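Local coordinates for fimbrial subunit type 1 (Actinomyces oris, PDB 3UXF), which forms the major subunit of type 1 fimbriae, the adhesive filaments that Actinomyces oris carries on its cell surface, at residues G63-Q68 with N173-P178; A375-Y380 with L447-A452. One frame throughout, in Å; residues are numbered along the deposited sequence.

Contact 1: residues G63-Q68 with N173-P178; sequences GNEDPQ and NVHVYP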
loop_
_atom_site.group_PDB
_atom_site.type_symbol
_atom_site.label_atom_id
_atom_site.label_comp_id
_atom_site.label_asym_id
_atom_site.label_seq_id
_atom_site.Cartn_x
_atom_site.Cartn_y
_atom_site.Cartn_z
ATOM N N GLY A 63 -22.648 21.734 -5.787
ATOM C CA GLY A 63 -23.874 21.193 -6.375
ATOM C C GLY A 63 -23.882 21.151 -7.892
ATOM O O GLY A 63 -24.811 20.592 -8.526
ATOM N N ASN A 64 -22.836 21.710 -8.481
ATOM C CA ASN A 64 -22.717 21.729 -9.941
ATOM C C ASN A 64 -21.788 20.631 -10.415
ATOM O O ASN A 64 -20.808 20.298 -9.749
ATOM C CB ASN A 64 -22.158 23.067 -10.413
ATOM C CG ASN A 64 -23.037 24.248 -10.003
ATOM O OD1 ASN A 64 -24.255 24.151 -10.029
ATOM N ND2 ASN A 64 -22.413 25.341 -9.587
ATOM N N GLU A 65 -22.057 20.096 -11.599
ATOM C CA GLU A 65 -21.176 19.090 -12.175
ATOM C C GLU A 65 -19.790 19.694 -12.404
ATOM O O GLU A 65 -19.669 20.834 -12.841
ATOM C CB GLU A 65 -21.746 18.561 -13.488
ATOM C CG GLU A 65 -20.983 17.382 -14.062
ATOM C CD GLU A 65 -21.646 16.804 -15.292
ATOM O OE1 GLU A 65 -22.705 17.321 -15.696
ATOM O OE2 GLU A 65 -21.106 15.831 -15.856
ATOM N N ASP A 66 -18.752 18.920 -12.101
ATOM C CA ASP A 66 -17.370 19.366 -12.258
ATOM C C ASP A 66 -16.606 18.431 -13.192
ATOM O O ASP A 66 -15.986 17.468 -12.749
ATOM C CB ASP A 66 -16.681 19.421 -10.894
ATOM C CG ASP A 66 -15.337 20.123 -10.944
ATOM O OD1 ASP A 66 -14.908 20.518 -12.045
ATOM O OD2 ASP A 66 -14.713 20.278 -9.875
ATOM N N PRO A 67 -16.658 18.723 -14.487
ATOM C CA PRO A 67 -16.017 17.886 -15.506
ATOM C C PRO A 67 -14.496 17.807 -15.376
ATOM O O PRO A 67 -13.791 18.140 -16.325
ATOM C CB PRO A 67 -16.384 18.601 -16.804
ATOM C CG PRO A 67 -16.445 20.036 -16.417
ATOM C CD PRO A 67 -16.929 20.083 -14.985
ATOM N N GLN A 68 -14.005 17.362 -14.225
ATOM C CA GLN A 68 -12.567 17.225 -14.011
ATOM C C GLN A 68 -12.003 18.346 -13.152
ATOM O O GLN A 68 -11.566 19.370 -13.673
ATOM C CB GLN A 68 -11.825 17.193 -15.350
ATOM C CG GLN A 68 -11.565 18.574 -15.950
ATOM C CD GLN A 68 -10.095 18.957 -15.948
ATOM O OE1 GLN A 68 -9.752 20.137 -15.968
ATOM N NE2 GLN A 68 -9.220 17.958 -15.926
ATOM N N ASN A 173 -30.937 20.304 -10.355
ATOM C CA ASN A 173 -30.221 19.127 -10.829
ATOM C C ASN A 173 -28.870 19.106 -10.144
ATOM O O ASN A 173 -27.890 19.631 -10.662
ATOM C CB ASN A 173 -30.071 19.176 -12.345
ATOM C CG ASN A 173 -31.408 19.209 -13.055
ATOM O OD1 ASN A 173 -31.794 20.223 -13.627
ATOM N ND2 ASN A 173 -32.127 18.099 -13.008
ATOM N N VAL A 174 -28.855 18.556 -8.939
ATOM C CA VAL A 174 -27.690 18.614 -8.081
ATOM C C VAL A 174 -26.703 17.479 -8.307
ATOM O O VAL A 174 -27.088 16.324 -8.462
ATOM C CB VAL A 174 -28.111 18.654 -6.599
ATOM C CG1 VAL A 174 -26.896 18.670 -5.696
ATOM C CG2 VAL A 174 -28.991 19.865 -6.341
ATOM N N HIS A 175 -25.425 17.834 -8.324
ATOM C CA HIS A 175 -24.349 16.871 -8.469
ATOM C C HIS A 175 -23.522 16.904 -7.200
ATOM O O HIS A 175 -23.137 17.970 -6.734
ATOM C CB HIS A 175 -23.470 17.220 -9.666
ATOM C CG HIS A 175 -24.122 16.958 -10.985
ATOM N ND1 HIS A 175 -23.774 15.894 -11.787
ATOM C CD2 HIS A 175 -25.109 17.614 -11.637
ATOM C CE1 HIS A 175 -24.517 15.907 -12.878
ATOM N NE2 HIS A 175 -25.335 16.941 -12.812
ATOM N N VAL A 176 -23.255 15.735 -6.635
ATOM C CA VAL A 176 -22.466 15.661 -5.418
ATOM C C VAL A 176 -21.302 14.688 -5.569
ATOM O O VAL A 176 -21.429 13.643 -6.200
ATOM C CB VAL A 176 -23.329 15.270 -4.199
ATOM C CG1 VAL A 176 -24.269 16.405 -3.834
ATOM C CG2 VAL A 176 -24.110 14.003 -4.485
ATOM N N TYR A 177 -20.166 15.056 -4.987
ATOM C CA TYR A 177 -18.969 14.227 -5.006
ATOM C C TYR A 177 -18.613 13.890 -3.567
ATOM O O TYR A 177 -17.868 14.618 -2.918
ATOM C CB TYR A 177 -17.813 14.971 -5.677
ATOM C CG TYR A 177 -18.083 15.354 -7.115
ATOM C CD1 TYR A 177 -17.533 14.629 -8.162
ATOM C CD2 TYR A 177 -18.889 16.438 -7.423
ATOM C CE1 TYR A 177 -17.779 14.974 -9.474
ATOM C CE2 TYR A 177 -19.141 16.790 -8.731
ATOM C CZ TYR A 177 -18.582 16.057 -9.753
ATOM O OH TYR A 177 -18.833 16.403 -11.058
ATOM N N PRO A 178 -19.169 12.793 -3.066
ATOM C CA PRO A 178 -18.977 12.405 -1.667
ATOM C C PRO A 178 -17.525 12.104 -1.317
ATOM O O PRO A 178 -16.733 11.717 -2.172
ATOM C CB PRO A 178 -19.835 11.146 -1.527
ATOM C CG PRO A 178 -19.992 10.629 -2.899
ATOM C CD PRO A 178 -19.980 11.813 -3.805
HETATM O O HOH W 1 -21.020 19.363 -5.728
HETATM O O HOH W 2 -17.743 14.943 -12.987
#
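Tyr177 uses its phenol oxygen as the acceptor for a main-chain amide: Asp66 N donates to Tyr177 OH over 2.7 Å in a nearly straight bond (167°), while Asn64 O lies at the edge of the ring, near its plane. A water 2.7 Å from Tyr177 OH sits in the plane of the ring at its edge. The neighbouring side chain, Glu65, lies across His175. Its CB stands over the centre of the imidazole, 3.7 Å from the ring centroid, in a CH-pi contact. Because CG is anti to the backbone N (chi1 -172°) and the chain beyond is extended, the carboxylate runs out past the ring, nearly parallel to it, and OE1 comes to 3.6 Å from His175 CE1.

This is a loop docking on the end of strand 170-176 in the N-terminal pilin domain; the loop follows strand 44-48 and also carries the Cys50-Cys71 disulfide. Strand 44-48 itself pairs with 170-176, and its His48 hydrogen-bonds to His175 ND1 and stacks on Tyr177. At the other end of the contact, His175 N gives a 2.8 Å hydrogen bond to Gly63 O, and one water links Gly63 N to His175 O.

Contact 2: residues A375-Y380 with L447-A452; sequences AQFQVY and LVETKA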
loop_
_atom_site.group_PDB
_atom_site.type_symbol
_atom_site.label_atom_id
_atom_site.label_comp_id
_atom_site.label_asym_id
_atom_site.label_seq_id
_atom_site.Cartn_x
_atom_site.Cartn_y
_atom_site.Cartn_z
ATOM N N ALA A 375 39.597 -18.668 -8.753
ATOM C CA ALA A 375 39.601 -17.256 -8.445
ATOM C C ALA A 375 38.504 -17.016 -7.413
ATOM O O ALA A 375 37.415 -17.582 -7.519
ATOM C CB ALA A 375 39.306 -16.427 -9.717
ATOM N N GLN A 376 38.799 -16.210 -6.406
ATOM C CA GLN A 376 37.797 -15.908 -5.363
ATOM C C GLN A 376 37.450 -14.432 -5.346
ATOM O O GLN A 376 38.303 -13.562 -5.601
ATOM C CB GLN A 376 38.309 -16.347 -3.989
ATOM C CG GLN A 376 38.614 -17.845 -3.967
ATOM C CD GLN A 376 38.769 -18.342 -2.561
ATOM O OE1 GLN A 376 39.432 -17.730 -1.734
ATOM N NE2 GLN A 376 38.087 -19.437 -2.262
ATOM N N PHE A 377 36.196 -14.159 -5.038
ATOM C CA PHE A 377 35.691 -12.807 -4.982
ATOM C C PHE A 377 34.816 -12.580 -3.781
ATOM O O PHE A 377 34.146 -13.499 -3.307
ATOM C CB PHE A 377 34.857 -12.536 -6.220
ATOM C CG PHE A 377 35.643 -12.575 -7.483
ATOM C CD1 PHE A 377 36.145 -11.396 -8.027
ATOM C CD2 PHE A 377 35.853 -13.778 -8.151
ATOM C CE1 PHE A 377 36.906 -11.414 -9.242
ATOM C CE2 PHE A 377 36.599 -13.807 -9.351
ATOM C CZ PHE A 377 37.113 -12.615 -9.899
ATOM N N GLN A 378 34.786 -11.337 -3.331
ATOM C CA GLN A 378 33.785 -10.906 -2.365
ATOM C C GLN A 378 33.107 -9.688 -2.980
ATOM O O GLN A 378 33.592 -9.150 -3.985
ATOM C CB GLN A 378 34.416 -10.528 -1.033
ATOM C CG GLN A 378 35.126 -11.738 -0.464
ATOM C CD GLN A 378 35.476 -11.582 0.994
ATOM O OE1 GLN A 378 36.085 -10.581 1.410
ATOM N NE2 GLN A 378 35.092 -12.582 1.798
ATOM N N VAL A 379 31.975 -9.281 -2.397
ATOM C CA VAL A 379 31.159 -8.204 -2.996
ATOM C C VAL A 379 30.875 -7.129 -1.962
ATOM O O VAL A 379 30.597 -7.443 -0.788
ATOM C CB VAL A 379 29.796 -8.742 -3.497
ATOM C CG1 VAL A 379 29.026 -7.642 -4.265
ATOM C CG2 VAL A 379 29.991 -10.014 -4.374
ATOM N N TYR A 380 30.926 -5.860 -2.384
ATOM C CA TYR A 380 30.587 -4.745 -1.505
ATOM C C TYR A 380 29.574 -3.830 -2.204
ATOM O O TYR A 380 29.486 -3.820 -3.434
ATOM C CB TYR A 380 31.840 -3.889 -1.228
ATOM C CG TYR A 380 32.934 -4.612 -0.463
ATOM C CD1 TYR A 380 33.750 -5.522 -1.110
ATOM C CD2 TYR A 380 33.168 -4.343 0.889
ATOM C CE1 TYR A 380 34.764 -6.184 -0.432
ATOM C CE2 TYR A 380 34.176 -5.025 1.592
ATOM C CZ TYR A 380 34.955 -5.929 0.920
ATOM O OH TYR A 380 35.972 -6.580 1.596
ATOM N N LEU A 447 32.902 -5.922 -7.201
ATOM C CA LEU A 447 33.629 -7.180 -6.927
ATOM C C LEU A 447 35.002 -6.834 -6.410
ATOM O O LEU A 447 35.625 -5.906 -6.896
ATOM C CB LEU A 447 33.801 -7.973 -8.209
ATOM C CG LEU A 447 32.532 -8.444 -8.894
ATOM C CD1 LEU A 447 32.891 -9.084 -10.208
ATOM C CD2 LEU A 447 31.763 -9.395 -7.987
ATOM N N VAL A 448 35.482 -7.565 -5.408
ATOM C CA VAL A 448 36.899 -7.499 -5.063
ATOM C C VAL A 448 37.455 -8.886 -5.284
ATOM O O VAL A 448 36.977 -9.864 -4.718
ATOM C CB VAL A 448 37.095 -7.068 -3.603
ATOM C CG1 VAL A 448 38.562 -7.240 -3.181
ATOM C CG2 VAL A 448 36.626 -5.601 -3.421
ATOM N N GLU A 449 38.473 -8.975 -6.136
ATOM C CA GLU A 449 39.153 -10.248 -6.335
ATOM C C GLU A 449 40.075 -10.531 -5.144
ATOM O O GLU A 449 41.083 -9.880 -4.956
ATOM C CB GLU A 449 39.907 -10.243 -7.658
ATOM C CG GLU A 449 40.470 -11.607 -8.034
ATOM C CD GLU A 449 40.976 -11.684 -9.472
ATOM O OE1 GLU A 449 40.548 -10.872 -10.326
ATOM O OE2 GLU A 449 41.817 -12.601 -9.781
ATOM N N THR A 450 39.660 -11.491 -4.324
ATOM C CA THR A 450 40.409 -11.813 -3.106
ATOM C C THR A 450 41.410 -12.939 -3.271
ATOM O O THR A 450 42.242 -13.095 -2.374
ATOM C CB THR A 450 39.464 -12.122 -1.903
ATOM O OG1 THR A 450 38.580 -13.170 -2.280
ATOM C CG2 THR A 450 38.626 -10.898 -1.559
ATOM N N LYS A 451 41.309 -13.732 -4.345
ATOM C CA LYS A 451 42.368 -14.706 -4.615
ATOM C C LYS A 451 42.459 -14.867 -6.110
ATOM O O LYS A 451 41.460 -15.173 -6.777
ATOM C CB LYS A 451 42.048 -16.036 -3.933
ATOM C CG LYS A 451 43.169 -17.073 -4.106
ATOM C CD LYS A 451 43.042 -18.131 -3.025
ATOM C CE LYS A 451 44.270 -19.046 -2.945
ATOM N NZ LYS A 451 44.299 -20.022 -4.051
ATOM N N ALA A 452 43.664 -14.659 -6.648
ATOM C CA ALA A 452 43.840 -14.845 -8.067
ATOM C C ALA A 452 43.960 -16.308 -8.417
ATOM O O ALA A 452 44.476 -17.097 -7.600
ATOM C CB ALA A 452 45.075 -14.101 -8.533
HETATM O O HOH W 3 39.246 -15.117 -0.684
#
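Gln376 and Lys451 form a hydrogen-bonded antiparallel pair at which strand 447-451 makes a classic beta bulge. Gln376 N donates to Lys451 O (2.9 Å), whereas Gln376 O receives two amides from the same face of its plane: Thr450 N at 2.8 Å and, more distantly, Lys451 N at 3.3 Å. Past the bulge the pairing is regular. Gln378 N reaches Val448 O at 3.0 Å, and Val448 N returns a nearly straight bond (174°) to Gln378 O at 2.8 Å.

Among the polar side chains, Thr450 has OG1 between its backbone N and carbonyl carbon (chi1 56°), where a water joins it to Gln376 OE1. Its methyl CG2 meets Gln378 CG at 3.8 Å. The amide nitrogens of both glutamines turn to another strand and its approach, Gln376 NE2 bonding to Thr413 and Gln378 NE2 to Thr411.

Nonpolar atoms meet on both faces. On one, Val379 and Leu447 lie side by side, and the ring of Phe377 reaches Leu447 CB and the aliphatic part of Glu449, Phe377 CE1 to Glu449 CB 3.6 Å, with ring and carboxylate planes 48° apart; Glu449 OE1 is held by Gln459. On the face with the glutamines, Tyr380 CE1 meets Val448 CG2 at 3.6 Å.

Within the prealbumin-like domain, Phe377, Leu447 and Glu449 pack against strands 344-362 and 478-484 of a second sheet, while Tyr380 and Val448 both touch Leu391 of strand 388-391.

Contact 1 closes before contact 2 opens, so the two follow in series along the chain. They lie on opposite sides of its centre, with contact centres 65 Å apart and nearest atoms about 46 Å apart, and share no sheet. Contact 1 belongs to the N-terminal D1 domain, contact 2 to the C-terminal prealbumin-like domain. Segment 63-68 lies between the cysteines of the Cys50-Cys71 disulfide, and both segments of contact 2 lie beside a cysteine of Cys382-Cys446. Between them along the chain come strands 185-190 to 312-321; the last of these pairs with 344-362, so that one continuous sheet runs from the middle of the subunit into the C-terminal domain. The contacts thus belong to separate domains, at well-separated places in an elongated subunit.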